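Local coordinates for protein succinate-semialdehyde dehydrogenase (Synechococcus sp., PDB 4ITA) that catalyses the oxidation of succinic semialdehyde to succinate, probably passing the hydride to NADP+, as a member of the aldehyde dehydrogenase family, at residues M130-P135 / P305-G310; T72-K77 / P162-A167; V139-A144 / T205-E210; Q313-Q318 / Y341-T346. All coordinates share one frame; numbering follows the deposited sequence.

Contact 1 (M130-P135 / P305-G310); sequences MPWNFP and PLATEG. With NDP (NADPH dihydro-nicotinamide-adenine-dinucleotide phosphate), chain C.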
# COMPACT_ATOMS: atom_id res chain seq x y z
N MET A 130 -9.77 -14.53 3.37
CA MET A 130 -10.98 -13.98 4.00
C MET A 130 -11.41 -14.77 5.24
O MET A 130 -11.08 -15.94 5.38
CB MET A 130 -12.12 -13.93 2.98
CG MET A 130 -11.89 -12.90 1.87
SD MET A 130 -11.99 -11.15 2.37
CE MET A 130 -10.54 -10.47 1.57
N PRO A 131 -12.15 -14.12 6.15
CA PRO A 131 -12.57 -14.75 7.40
C PRO A 131 -14.02 -15.26 7.38
O PRO A 131 -14.81 -14.89 6.51
CB PRO A 131 -12.44 -13.61 8.40
CG PRO A 131 -12.91 -12.44 7.62
CD PRO A 131 -12.39 -12.66 6.19
N TRP A 132 -14.37 -16.08 8.37
CA TRP A 132 -15.71 -16.66 8.40
C TRP A 132 -16.80 -15.70 8.88
O TRP A 132 -17.97 -16.02 8.75
CB TRP A 132 -15.73 -17.95 9.24
CG TRP A 132 -15.10 -17.81 10.60
CD1 TRP A 132 -13.88 -18.29 10.98
CD2 TRP A 132 -15.64 -17.13 11.75
NE1 TRP A 132 -13.63 -17.96 12.29
CE2 TRP A 132 -14.68 -17.25 12.78
CE3 TRP A 132 -16.83 -16.45 12.01
CZ2 TRP A 132 -14.89 -16.70 14.05
CZ3 TRP A 132 -17.02 -15.89 13.28
CH2 TRP A 132 -16.06 -16.03 14.28
N ASN A 133 -16.45 -14.54 9.44
CA ASN A 133 -17.48 -13.76 10.13
C ASN A 133 -18.52 -13.08 9.23
O ASN A 133 -19.68 -12.96 9.61
CB ASN A 133 -16.91 -12.81 11.19
CG ASN A 133 -16.16 -11.64 10.61
OD1 ASN A 133 -15.57 -11.72 9.53
ND2 ASN A 133 -16.18 -10.53 11.33
N PHE A 134 -18.10 -12.66 8.04
CA PHE A 134 -19.03 -12.15 7.04
C PHE A 134 -18.65 -12.86 5.75
O PHE A 134 -17.99 -12.28 4.89
CB PHE A 134 -18.94 -10.63 6.89
CG PHE A 134 -19.42 -9.88 8.10
CD1 PHE A 134 -18.53 -9.44 9.07
CD2 PHE A 134 -20.77 -9.61 8.28
CE1 PHE A 134 -18.97 -8.74 10.19
CE2 PHE A 134 -21.22 -8.92 9.41
CZ PHE A 134 -20.32 -8.48 10.36
N PRO A 135 -19.04 -14.13 5.64
CA PRO A 135 -18.46 -15.01 4.62
C PRO A 135 -18.87 -14.68 3.19
O PRO A 135 -18.20 -15.14 2.27
CB PRO A 135 -18.96 -16.40 5.04
CG PRO A 135 -20.26 -16.13 5.75
CD PRO A 135 -20.07 -14.81 6.46
N PRO A 305 -25.04 -19.18 18.25
CA PRO A 305 -23.78 -19.64 18.83
C PRO A 305 -22.60 -18.88 18.23
O PRO A 305 -22.72 -18.35 17.12
CB PRO A 305 -23.71 -21.11 18.39
CG PRO A 305 -24.41 -21.10 17.05
CD PRO A 305 -25.54 -20.10 17.21
N LEU A 306 -21.48 -18.83 18.94
CA LEU A 306 -20.23 -18.39 18.33
C LEU A 306 -19.85 -19.39 17.24
O LEU A 306 -20.31 -20.53 17.23
CB LEU A 306 -19.14 -18.29 19.38
CG LEU A 306 -19.46 -17.31 20.52
CD1 LEU A 306 -18.33 -17.32 21.53
CD2 LEU A 306 -19.69 -15.90 19.98
N ALA A 307 -18.99 -18.97 16.32
CA ALA A 307 -18.79 -19.77 15.11
C ALA A 307 -18.03 -21.06 15.32
O ALA A 307 -18.23 -22.02 14.57
CB ALA A 307 -18.13 -18.95 14.04
N THR A 308 -17.11 -21.09 16.28
CA THR A 308 -16.24 -22.25 16.47
C THR A 308 -16.00 -22.54 17.94
O THR A 308 -16.17 -21.67 18.79
CB THR A 308 -14.85 -22.06 15.81
OG1 THR A 308 -14.06 -21.17 16.59
CG2 THR A 308 -14.96 -21.53 14.37
N GLU A 309 -15.60 -23.77 18.24
CA GLU A 309 -15.26 -24.11 19.62
C GLU A 309 -14.05 -23.31 20.11
O GLU A 309 -13.97 -22.95 21.28
CB GLU A 309 -15.01 -25.61 19.77
CG GLU A 309 -14.79 -26.06 21.22
CD GLU A 309 -15.14 -27.52 21.46
OE1 GLU A 309 -15.54 -28.21 20.49
OE2 GLU A 309 -15.02 -27.98 22.61
N GLY A 310 -13.13 -23.01 19.19
CA GLY A 310 -11.96 -22.21 19.52
C GLY A 310 -12.29 -20.81 19.99
O GLY A 310 -11.71 -20.32 20.96
PA NDP C . -8.02 -15.71 11.32
O1A NDP C . -6.96 -14.68 11.07
O2A NDP C . -7.73 -16.89 12.20
O5B NDP C . -8.50 -16.29 9.90
C5B NDP C . -8.83 -15.43 8.80
C4B NDP C . -8.37 -16.05 7.48
O4B NDP C . -6.94 -16.11 7.48
C3B NDP C . -8.83 -17.48 7.28
O3B NDP C . -9.00 -17.72 5.87
C2B NDP C . -7.66 -18.29 7.79
O2B NDP C . -7.58 -19.60 7.23
C1B NDP C . -6.53 -17.46 7.25
N9A NDP C . -5.24 -17.61 7.95
C8A NDP C . -5.02 -17.78 9.27
N7A NDP C . -3.69 -17.84 9.52
C5A NDP C . -3.06 -17.69 8.35
C6A NDP C . -1.66 -17.65 7.88
N6A NDP C . -0.65 -17.79 8.76
N1A NDP C . -1.46 -17.48 6.56
C2A NDP C . -2.45 -17.34 5.68
N3A NDP C . -3.75 -17.37 6.03
C4A NDP C . -4.09 -17.53 7.32
O3 NDP C . -9.29 -14.83 11.83
PN NDP C . -10.50 -15.12 12.88
O1N NDP C . -10.01 -15.86 14.11
O2N NDP C . -11.66 -15.65 12.09
O5D NDP C . -10.85 -13.62 13.34
C5D NDP C . -11.40 -12.69 12.41
C4D NDP C . -10.63 -11.39 12.48
O4D NDP C . -10.88 -10.61 11.31
C3D NDP C . -11.04 -10.52 13.66
O3D NDP C . -9.89 -9.94 14.27
C2D NDP C . -11.92 -9.49 12.98
O2D NDP C . -12.02 -8.31 13.77
C1D NDP C . -11.18 -9.26 11.68
N1N NDP C . -12.07 -8.61 10.70
C2N NDP C . -11.64 -7.55 10.00
C3N NDP C . -12.56 -6.66 9.44
C7N NDP C . -12.12 -5.48 8.63
O7N NDP C . -12.70 -5.26 7.57
N7N NDP C . -11.13 -4.71 9.06
C4N NDP C . -14.04 -6.85 9.66
C5N NDP C . -14.32 -8.24 9.99
C6N NDP C . -13.32 -9.07 10.49
P2B NDP C . -8.06 -20.89 8.06
O1X NDP C . -7.77 -22.00 7.09
O2X NDP C . -7.20 -20.96 9.30
O3X NDP C . -9.52 -20.75 8.35

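Contact 2 (T72-K77 / P162-A167); sequences TTEMGK and PQCALA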
# COMPACT_ATOMS: atom_id res chain seq x y z
N THR A 72 -25.68 -19.27 7.84
CA THR A 72 -26.13 -19.65 9.18
C THR A 72 -25.72 -21.07 9.55
O THR A 72 -25.25 -21.32 10.65
CB THR A 72 -27.66 -19.49 9.29
OG1 THR A 72 -27.99 -18.11 9.09
CG2 THR A 72 -28.17 -19.95 10.65
N THR A 73 -25.88 -22.00 8.61
CA THR A 73 -25.51 -23.38 8.86
C THR A 73 -24.02 -23.52 9.17
O THR A 73 -23.64 -24.25 10.09
CB THR A 73 -25.85 -24.26 7.65
OG1 THR A 73 -27.27 -24.24 7.44
CG2 THR A 73 -25.39 -25.70 7.86
N GLU A 74 -23.18 -22.83 8.41
CA GLU A 74 -21.74 -22.99 8.58
C GLU A 74 -21.14 -22.22 9.74
O GLU A 74 -20.23 -22.72 10.40
CB GLU A 74 -20.99 -22.64 7.29
CG GLU A 74 -21.28 -23.57 6.13
CD GLU A 74 -20.21 -23.51 5.05
OE1 GLU A 74 -19.99 -22.42 4.49
OE2 GLU A 74 -19.60 -24.57 4.77
N MET A 75 -21.63 -21.00 9.99
CA MET A 75 -20.95 -20.15 10.97
C MET A 75 -21.84 -19.49 12.02
O MET A 75 -21.35 -18.72 12.84
CB MET A 75 -19.99 -19.17 10.28
CG MET A 75 -20.60 -18.35 9.14
SD MET A 75 -21.83 -17.09 9.65
CE MET A 75 -20.80 -16.06 10.73
N GLY A 76 -23.13 -19.78 11.99
CA GLY A 76 -24.00 -19.51 13.13
C GLY A 76 -24.62 -18.13 13.28
O GLY A 76 -25.34 -17.89 14.25
N LYS A 77 -24.36 -17.21 12.36
CA LYS A 77 -25.03 -15.91 12.44
C LYS A 77 -26.53 -16.08 12.17
O LYS A 77 -26.93 -17.05 11.51
CB LYS A 77 -24.41 -14.89 11.48
CG LYS A 77 -24.84 -15.03 10.03
CD LYS A 77 -24.06 -14.07 9.13
CE LYS A 77 -24.55 -12.66 9.29
NZ LYS A 77 -23.49 -11.66 8.95
N PRO A 162 -16.47 -23.62 3.77
CA PRO A 162 -16.26 -24.08 2.39
C PRO A 162 -17.51 -23.96 1.51
O PRO A 162 -17.38 -23.64 0.33
CB PRO A 162 -15.85 -25.55 2.57
CG PRO A 162 -16.46 -25.96 3.86
CD PRO A 162 -16.37 -24.74 4.73
N GLN A 163 -18.70 -24.21 2.05
CA GLN A 163 -19.90 -24.07 1.23
C GLN A 163 -20.16 -22.62 0.83
O GLN A 163 -20.60 -22.36 -0.30
CB GLN A 163 -21.13 -24.67 1.91
CG GLN A 163 -21.02 -26.17 2.13
CD GLN A 163 -22.31 -26.76 2.67
OE1 GLN A 163 -23.38 -26.56 2.10
NE2 GLN A 163 -22.21 -27.47 3.79
N CYS A 164 -19.89 -21.68 1.72
CA CYS A 164 -19.99 -20.27 1.36
C CYS A 164 -19.01 -19.93 0.25
O CYS A 164 -19.36 -19.27 -0.73
CB CYS A 164 -19.74 -19.36 2.56
SG CYS A 164 -21.02 -19.40 3.83
N ALA A 165 -17.78 -20.40 0.41
CA ALA A 165 -16.73 -20.14 -0.56
C ALA A 165 -17.09 -20.70 -1.95
O ALA A 165 -16.93 -20.03 -2.97
CB ALA A 165 -15.41 -20.68 -0.07
N LEU A 166 -17.60 -21.93 -1.98
CA LEU A 166 -18.03 -22.53 -3.25
C LEU A 166 -19.24 -21.80 -3.83
O LEU A 166 -19.33 -21.62 -5.04
CB LEU A 166 -18.33 -24.01 -3.06
CG LEU A 166 -17.10 -24.85 -2.69
CD1 LEU A 166 -17.52 -26.24 -2.23
CD2 LEU A 166 -16.13 -24.93 -3.87
N ALA A 167 -20.15 -21.37 -2.97
CA ALA A 167 -21.33 -20.64 -3.43
C ALA A 167 -20.97 -19.32 -4.12
O ALA A 167 -21.57 -18.97 -5.13
CB ALA A 167 -22.30 -20.40 -2.29

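Contact 3 (V139-A144 / T205-E210); sequences VFRFAA and TLTGSE. With NDP (NADPH dihydro-nicotinamide-adenine-dinucleotide phosphate), chain C; EDO (1,2-ethanediol), chain M.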
# COMPACT_ATOMS: atom_id res chain seq x y z
N VAL A 139 -16.13 -11.12 0.93
CA VAL A 139 -15.70 -11.59 -0.38
C VAL A 139 -16.15 -10.62 -1.47
O VAL A 139 -15.34 -10.18 -2.29
CB VAL A 139 -16.19 -13.01 -0.68
CG1 VAL A 139 -15.80 -13.42 -2.10
CG2 VAL A 139 -15.61 -14.01 0.34
N PHE A 140 -17.42 -10.25 -1.48
CA PHE A 140 -17.90 -9.33 -2.50
C PHE A 140 -17.31 -7.93 -2.36
O PHE A 140 -17.11 -7.25 -3.36
CB PHE A 140 -19.43 -9.33 -2.57
CG PHE A 140 -19.97 -10.56 -3.24
CD1 PHE A 140 -19.95 -10.69 -4.62
CD2 PHE A 140 -20.47 -11.62 -2.49
CE1 PHE A 140 -20.42 -11.83 -5.25
CE2 PHE A 140 -20.95 -12.76 -3.10
CZ PHE A 140 -20.93 -12.87 -4.49
N ARG A 141 -16.99 -7.53 -1.13
CA ARG A 141 -16.31 -6.26 -0.88
C ARG A 141 -15.02 -6.14 -1.70
O ARG A 141 -14.74 -5.07 -2.26
CB ARG A 141 -16.03 -6.09 0.62
CG ARG A 141 -15.33 -4.79 0.97
CD ARG A 141 -15.19 -4.62 2.48
NE ARG A 141 -14.18 -5.50 3.05
CZ ARG A 141 -13.74 -5.41 4.31
NH1 ARG A 141 -14.24 -4.49 5.12
NH2 ARG A 141 -12.81 -6.25 4.75
N PHE A 142 -14.21 -7.20 -1.75
CA PHE A 142 -13.00 -7.13 -2.56
C PHE A 142 -13.27 -7.56 -4.01
O PHE A 142 -12.65 -7.03 -4.94
CB PHE A 142 -11.83 -7.94 -1.95
CG PHE A 142 -11.78 -9.36 -2.42
CD1 PHE A 142 -11.16 -9.69 -3.61
CD2 PHE A 142 -12.39 -10.36 -1.68
CE1 PHE A 142 -11.15 -11.00 -4.06
CE2 PHE A 142 -12.38 -11.67 -2.12
CZ PHE A 142 -11.77 -11.99 -3.32
N ALA A 143 -14.17 -8.51 -4.21
CA ALA A 143 -14.32 -9.11 -5.53
C ALA A 143 -14.98 -8.19 -6.54
O ALA A 143 -14.58 -8.14 -7.70
CB ALA A 143 -15.06 -10.44 -5.46
N ALA A 144 -16.00 -7.45 -6.11
CA ALA A 144 -16.69 -6.53 -7.03
C ALA A 144 -15.72 -5.51 -7.68
O ALA A 144 -15.69 -5.42 -8.90
CB ALA A 144 -17.88 -5.85 -6.34
N THR A 205 -4.56 -9.49 -0.56
CA THR A 205 -5.38 -8.79 0.42
C THR A 205 -5.85 -9.78 1.47
O THR A 205 -6.17 -10.94 1.17
CB THR A 205 -6.55 -8.06 -0.28
OG1 THR A 205 -7.22 -7.21 0.66
CG2 THR A 205 -7.54 -9.03 -0.89
N LEU A 206 -5.85 -9.35 2.73
CA LEU A 206 -6.32 -10.22 3.81
C LEU A 206 -7.21 -9.45 4.76
O LEU A 206 -6.88 -8.33 5.18
CB LEU A 206 -5.14 -10.84 4.57
CG LEU A 206 -5.49 -11.82 5.69
CD1 LEU A 206 -4.44 -12.93 5.80
CD2 LEU A 206 -5.61 -11.13 7.06
N THR A 207 -8.33 -10.07 5.10
CA THR A 207 -9.18 -9.64 6.20
C THR A 207 -9.14 -10.75 7.23
O THR A 207 -9.37 -11.92 6.91
CB THR A 207 -10.62 -9.38 5.70
OG1 THR A 207 -10.59 -8.35 4.71
CG2 THR A 207 -11.52 -8.95 6.86
N GLY A 208 -8.81 -10.41 8.47
CA GLY A 208 -8.58 -11.43 9.48
C GLY A 208 -7.86 -10.92 10.70
O GLY A 208 -7.87 -9.72 10.97
N SER A 209 -7.25 -11.83 11.43
CA SER A 209 -6.54 -11.49 12.66
C SER A 209 -5.11 -11.06 12.37
O SER A 209 -4.58 -11.28 11.28
CB SER A 209 -6.51 -12.71 13.59
OG SER A 209 -5.59 -13.66 13.09
N GLU A 210 -4.48 -10.46 13.37
CA GLU A 210 -3.11 -9.99 13.21
C GLU A 210 -2.09 -11.07 12.82
O GLU A 210 -1.27 -10.83 11.95
CB GLU A 210 -2.63 -9.22 14.44
CG GLU A 210 -1.26 -8.60 14.21
CD GLU A 210 -0.84 -7.68 15.33
OE1 GLU A 210 -1.72 -7.11 16.00
OE2 GLU A 210 0.39 -7.54 15.53
PA NDP C . -8.02 -15.71 11.32
O1A NDP C . -6.96 -14.68 11.07
O2A NDP C . -7.73 -16.89 12.20
O5B NDP C . -8.50 -16.29 9.90
C5B NDP C . -8.83 -15.43 8.80
C4B NDP C . -8.37 -16.05 7.48
O4B NDP C . -6.94 -16.11 7.48
C3B NDP C . -8.83 -17.48 7.28
O3B NDP C . -9.00 -17.72 5.87
C2B NDP C . -7.66 -18.29 7.79
O2B NDP C . -7.58 -19.60 7.23
C1B NDP C . -6.53 -17.46 7.25
N9A NDP C . -5.24 -17.61 7.95
C8A NDP C . -5.02 -17.78 9.27
N7A NDP C . -3.69 -17.84 9.52
C5A NDP C . -3.06 -17.69 8.35
C6A NDP C . -1.66 -17.65 7.88
N6A NDP C . -0.65 -17.79 8.76
N1A NDP C . -1.46 -17.48 6.56
C2A NDP C . -2.45 -17.34 5.68
N3A NDP C . -3.75 -17.37 6.03
C4A NDP C . -4.09 -17.53 7.32
O3 NDP C . -9.29 -14.83 11.83
PN NDP C . -10.50 -15.12 12.88
O1N NDP C . -10.01 -15.86 14.11
O2N NDP C . -11.66 -15.65 12.09
O5D NDP C . -10.85 -13.62 13.34
C5D NDP C . -11.40 -12.69 12.41
C4D NDP C . -10.63 -11.39 12.48
O4D NDP C . -10.88 -10.61 11.31
C3D NDP C . -11.04 -10.52 13.66
O3D NDP C . -9.89 -9.94 14.27
C2D NDP C . -11.92 -9.49 12.98
O2D NDP C . -12.02 -8.31 13.77
C1D NDP C . -11.18 -9.26 11.68
N1N NDP C . -12.07 -8.61 10.70
C2N NDP C . -11.64 -7.55 10.00
C3N NDP C . -12.56 -6.66 9.44
C7N NDP C . -12.12 -5.48 8.63
O7N NDP C . -12.70 -5.26 7.57
N7N NDP C . -11.13 -4.71 9.06
C4N NDP C . -14.04 -6.85 9.66
C5N NDP C . -14.32 -8.24 9.99
C6N NDP C . -13.32 -9.07 10.49
P2B NDP C . -8.06 -20.89 8.06
O1X NDP C . -7.77 -22.00 7.09
O2X NDP C . -7.20 -20.96 9.30
O3X NDP C . -9.52 -20.75 8.35
C1 EDO M . -7.08 -8.70 15.86
O1 EDO M . -6.38 -8.29 14.67
C2 EDO M . -6.09 -9.34 16.83
O2 EDO M . -5.51 -10.50 16.24

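Contact 4 (Q313-Q318 / Y341-T346); sequences QDISRQ and YFYPPT. With EDO (1,2-ethanediol), chain I.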
# COMPACT_ATOMS: atom_id res chain seq x y z
N GLN A 313 -13.77 -21.13 23.43
CA GLN A 313 -12.73 -21.37 24.43
C GLN A 313 -11.96 -20.09 24.72
O GLN A 313 -11.67 -19.78 25.88
CB GLN A 313 -11.76 -22.46 23.96
CG GLN A 313 -12.37 -23.84 23.93
CD GLN A 313 -11.50 -24.82 23.18
OE1 GLN A 313 -10.55 -24.43 22.49
NE2 GLN A 313 -11.81 -26.11 23.32
N ASP A 314 -11.64 -19.34 23.67
CA ASP A 314 -10.87 -18.11 23.83
C ASP A 314 -11.61 -17.06 24.66
O ASP A 314 -11.05 -16.52 25.62
CB ASP A 314 -10.44 -17.54 22.48
CG ASP A 314 -9.38 -18.38 21.79
OD1 ASP A 314 -8.76 -19.24 22.44
OD2 ASP A 314 -9.16 -18.15 20.58
N ILE A 315 -12.86 -16.75 24.30
CA ILE A 315 -13.58 -15.74 25.07
C ILE A 315 -13.82 -16.19 26.51
O ILE A 315 -13.76 -15.38 27.44
CB ILE A 315 -14.92 -15.29 24.39
CG1 ILE A 315 -15.53 -14.09 25.13
CG2 ILE A 315 -15.93 -16.44 24.33
CD1 ILE A 315 -14.73 -12.79 25.01
N SER A 316 -14.07 -17.48 26.70
CA SER A 316 -14.30 -18.00 28.04
C SER A 316 -13.07 -17.77 28.91
O SER A 316 -13.19 -17.35 30.07
CB SER A 316 -14.66 -19.49 28.00
OG SER A 316 -15.88 -19.71 27.32
N ARG A 317 -11.90 -18.04 28.34
CA ARG A 317 -10.64 -17.83 29.05
C ARG A 317 -10.38 -16.34 29.31
O ARG A 317 -10.01 -15.96 30.42
CB ARG A 317 -9.47 -18.44 28.28
CG ARG A 317 -8.14 -18.28 29.01
CD ARG A 317 -6.93 -18.59 28.12
NE ARG A 317 -6.98 -17.89 26.83
CZ ARG A 317 -6.75 -16.59 26.67
NH1 ARG A 317 -6.46 -15.82 27.71
NH2 ARG A 317 -6.83 -16.06 25.45
N GLN A 318 -10.58 -15.50 28.29
CA GLN A 318 -10.36 -14.07 28.45
C GLN A 318 -11.20 -13.51 29.59
O GLN A 318 -10.71 -12.75 30.44
CB GLN A 318 -10.70 -13.31 27.16
CG GLN A 318 -9.73 -13.52 26.02
CD GLN A 318 -10.23 -12.86 24.75
OE1 GLN A 318 -11.29 -13.20 24.25
NE2 GLN A 318 -9.47 -11.90 24.23
N TYR A 341 -21.99 -23.83 20.35
CA TYR A 341 -20.95 -22.99 20.95
C TYR A 341 -21.50 -21.68 21.53
O TYR A 341 -21.05 -20.60 21.16
CB TYR A 341 -19.85 -22.70 19.93
CG TYR A 341 -19.37 -23.91 19.16
CD1 TYR A 341 -19.09 -25.11 19.81
CD2 TYR A 341 -19.22 -23.86 17.78
CE1 TYR A 341 -18.65 -26.22 19.11
CE2 TYR A 341 -18.79 -24.96 17.07
CZ TYR A 341 -18.51 -26.14 17.74
OH TYR A 341 -18.08 -27.23 17.02
N PHE A 342 -22.47 -21.79 22.43
CA PHE A 342 -23.20 -20.63 22.93
C PHE A 342 -22.49 -19.92 24.08
O PHE A 342 -22.08 -20.55 25.06
CB PHE A 342 -24.62 -21.02 23.35
CG PHE A 342 -25.55 -21.26 22.20
CD1 PHE A 342 -25.72 -22.53 21.66
CD2 PHE A 342 -26.27 -20.20 21.65
CE1 PHE A 342 -26.59 -22.73 20.60
CE2 PHE A 342 -27.13 -20.40 20.59
CZ PHE A 342 -27.29 -21.67 20.06
N TYR A 343 -22.35 -18.61 23.93
CA TYR A 343 -21.85 -17.73 24.98
C TYR A 343 -22.81 -16.55 25.10
O TYR A 343 -23.18 -15.96 24.09
CB TYR A 343 -20.43 -17.24 24.66
CG TYR A 343 -19.69 -16.74 25.87
CD1 TYR A 343 -18.91 -17.59 26.64
CD2 TYR A 343 -19.78 -15.41 26.26
CE1 TYR A 343 -18.25 -17.15 27.75
CE2 TYR A 343 -19.12 -14.95 27.39
CZ TYR A 343 -18.35 -15.82 28.13
OH TYR A 343 -17.69 -15.36 29.24
N PRO A 344 -23.24 -16.21 26.32
CA PRO A 344 -24.30 -15.21 26.49
C PRO A 344 -23.78 -13.77 26.42
O PRO A 344 -22.59 -13.54 26.68
CB PRO A 344 -24.80 -15.49 27.91
CG PRO A 344 -23.57 -15.93 28.62
CD PRO A 344 -22.81 -16.76 27.61
N PRO A 345 -24.65 -12.82 26.06
CA PRO A 345 -24.31 -11.41 26.22
C PRO A 345 -23.76 -11.15 27.61
O PRO A 345 -24.34 -11.60 28.61
CB PRO A 345 -25.67 -10.72 26.04
CG PRO A 345 -26.40 -11.62 25.08
CD PRO A 345 -26.00 -13.02 25.49
N THR A 346 -22.64 -10.44 27.68
CA THR A 346 -21.89 -10.29 28.91
C THR A 346 -21.43 -8.84 29.05
O THR A 346 -21.08 -8.20 28.07
CB THR A 346 -20.66 -11.22 28.91
OG1 THR A 346 -21.09 -12.59 28.86
CG2 THR A 346 -19.78 -11.02 30.14
C1 EDO I . -10.78 -14.26 20.67
O1 EDO I . -10.48 -12.93 20.20
C2 EDO I . -12.22 -14.31 21.19
O2 EDO I . -12.51 -13.07 21.83

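Contact 1 (M130-P135 / P305-G310)
The methyl group of Ala307 rests over one face of the Trp132 indole. Its CB is 3.4 Å from the centroid of the six-membered ring and 16° off the ring normal, which fits a CH-pi contact. The shortest approach, 3.3 Å from Ala307 CB to Trp132 CZ3, is tight for two carbons. Thr308 CG2 adds a looser, oblique contact 4.3 Å from Trp132 NE1. The first torsion of Trp132 (chi1 50°) tucks CG between the backbone N and carbonyl carbon, and the indole nitrogen then faces the cofactor, with NE1 3.0 Å from O2N of NADPH. At the other end of the loop, the ribose hydroxyl O3B of NADPH donates to Met130 O over 2.8 Å. With a serine in place of Trp132, the Ala307 methyl would probably lose the surface it rests on and O2N its indole neighbour. Further out, Gln262 ties both sides together: its OE1 accepts from Ala307 N and its carbonyl from Asn133 ND2. Thr308 OG1 caps helix 309-325 by holding Ile311 N. A Pro-Trp-Asn-Phe-Pro loop lining the dinucleotide pocket is a hallmark of the aldehyde dehydrogenase family.

Contact 2 (T72-K77 / P162-A167)
Glu74 sends its carboxylate into the first turn of helix 162-175, where its two oxygens take two successive backbone N-H groups. Gln163 N donates to Glu74 OE2 over 2.9 Å at an N-H...O angle of 155°, arriving on the syn side though somewhat out of the carboxylate plane. Cys164 N reaches Glu74 OE1, also over 2.9 Å, at 152°, and comes from above that plane. The reach depends on conformation: CG of Glu74 is anti to its carbonyl carbon (chi1 -65°) and the chain beyond is extended, which carries the acid across from helix 64-75. A glutamine in its place would probably weaken this grip, because only one carboxamide oxygen would remain to accept and one N-H of the turn could be left without its mate. Helix 162-175 links the parallel, paired strands 152-156 and 182-185 as a beta-alpha-beta crossover, and the positive end of its dipole probably favours the ionised acid. Around the carboxylate the side chains close in. The Pro162 ring places CD 3.2 Å from Glu74 OE2, and Gln163 CB lies equally near that oxygen. Cys164 SG, anti to the carbonyl carbon, is turned to the Glu74 side, 3.3 Å from Glu74 OE1. Glu74 OE2 also bonds to Thr7 OG1, which is held in turn by Gln163 NE2. Past Glu74, Gly76 is the first residue to depart from helical backbone angles, with positive phi, and Lys77 NZ forms a salt bridge with Glu85.

Contact 3 (V139-A144 / T205-E210)
Arg141 and Thr207 approach from opposite directions and meet beside the nicotinamide end of NADPH. The direct bond between them is weak: Arg141 NH2 donates to Thr207 OG1 over 3.1 Å with an N-H...O angle of only 123°. The stronger hold is on the cofactor, since NH1 and NH2 of Arg141 each stand 3.0 Å from NADPH O7N, both at 147°. The carboxamide oxygen and Thr207 OG1 lie at the edge of the guanidinium, near its plane. A bend in an otherwise extended arginine chain (chi3 73°) turns the group that way, with Phe427 and Leu439 packed against the side chain. Thr207 serves two partners: OG1 faces the arginine, while CG2, anti to the backbone N, lies 3.4 Å from NADPH C2N. Next comes Gly208, whose CA is 3.1 Å from NADPH O4D; a CB there would crowd C5B of the adenosine ribose. Ser209, at the N-cap position of helix 210-222, completes this close-fitting part by giving the phosphate oxygen O1A of NADPH two bonds, 2.6 Å from OG and 2.9 Å from N. The partly exposed Glu210 end is looser: its backbone N meets an ethanediol, probably from the crystallisation liquor, and its side chain packs on Ile224 of the second subunit. A phosphate at a helix start is familiar from dinucleotide-binding folds. With two N-H donors converging on O7N, the carboxamide is probably fixed in rotation and its carbonyl polarised, which would orient the nicotinamide ring.

Contact 4 (Q313-Q318 / Y341-T346)
Helix 309-325 runs past the segment 341-346 with Ser316 CA and Tyr343 CA 8.2 Å apart, their closest pairing of alpha carbons, and the tyrosine ring reaches across between them. Ile315 CG2 lies over one face of Tyr343, 4.1 Å from the ring centroid and 16° off the normal, a CH-pi contact; its nearest ring atom is CD1, 3.9 Å from CG2. The opposite face carries Pro344 CD, 3.5 Å above the ring plane, so the ring is sandwiched between the helix and its own chain neighbour. Chi1 of Tyr343 (-161°) sets CG anti to the backbone N and sends the ring across to the helix. Here the helix packs on the seven-stranded mixed sheet, probably that of the catalytic domain as in other aldehyde dehydrogenases: the segment leads into strand 346-349, next to the outermost strand 328-331, and both Ile315 and Tyr343 touch Val366 on strand 366-372. Ser316 OG approaches obliquely, 3.5 Å from Tyr343 CE1, while its hydrogen bond goes to Leu312 O one turn back in the helix. Leu312 and Val319 also touch the tyrosine. At the strand entry, Thr346 OG1 donates to Pro344 O over 2.8 Å, from well above the carbonyl plane.

In the fold
All four contacts are mostly buried, but at different depths. Contact 3 is deepest, about 7 Å from the chain centre, centre to centre; contact 4 is farthest out, at about 21 Å, its helix bearing exposed Gln313, Asp314 and Arg317 beside the buried Ile315. Contacts 1 and 3 both touch NADPH and meet where Met130 packs against Phe142 and Thr207. Contacts 1 and 4 share helix 309-325 and a probable hydrogen bond from Leu306 N to Tyr341 O. Contact 2 abuts contact 1 through Met75 and Lys77 but touches neither 3 nor 4. The chemistry follows position: carboxylate to helix amides in contact 2, guanidinium to the cofactor in contact 3, and methyl groups over aromatic faces in contacts 1 and 4.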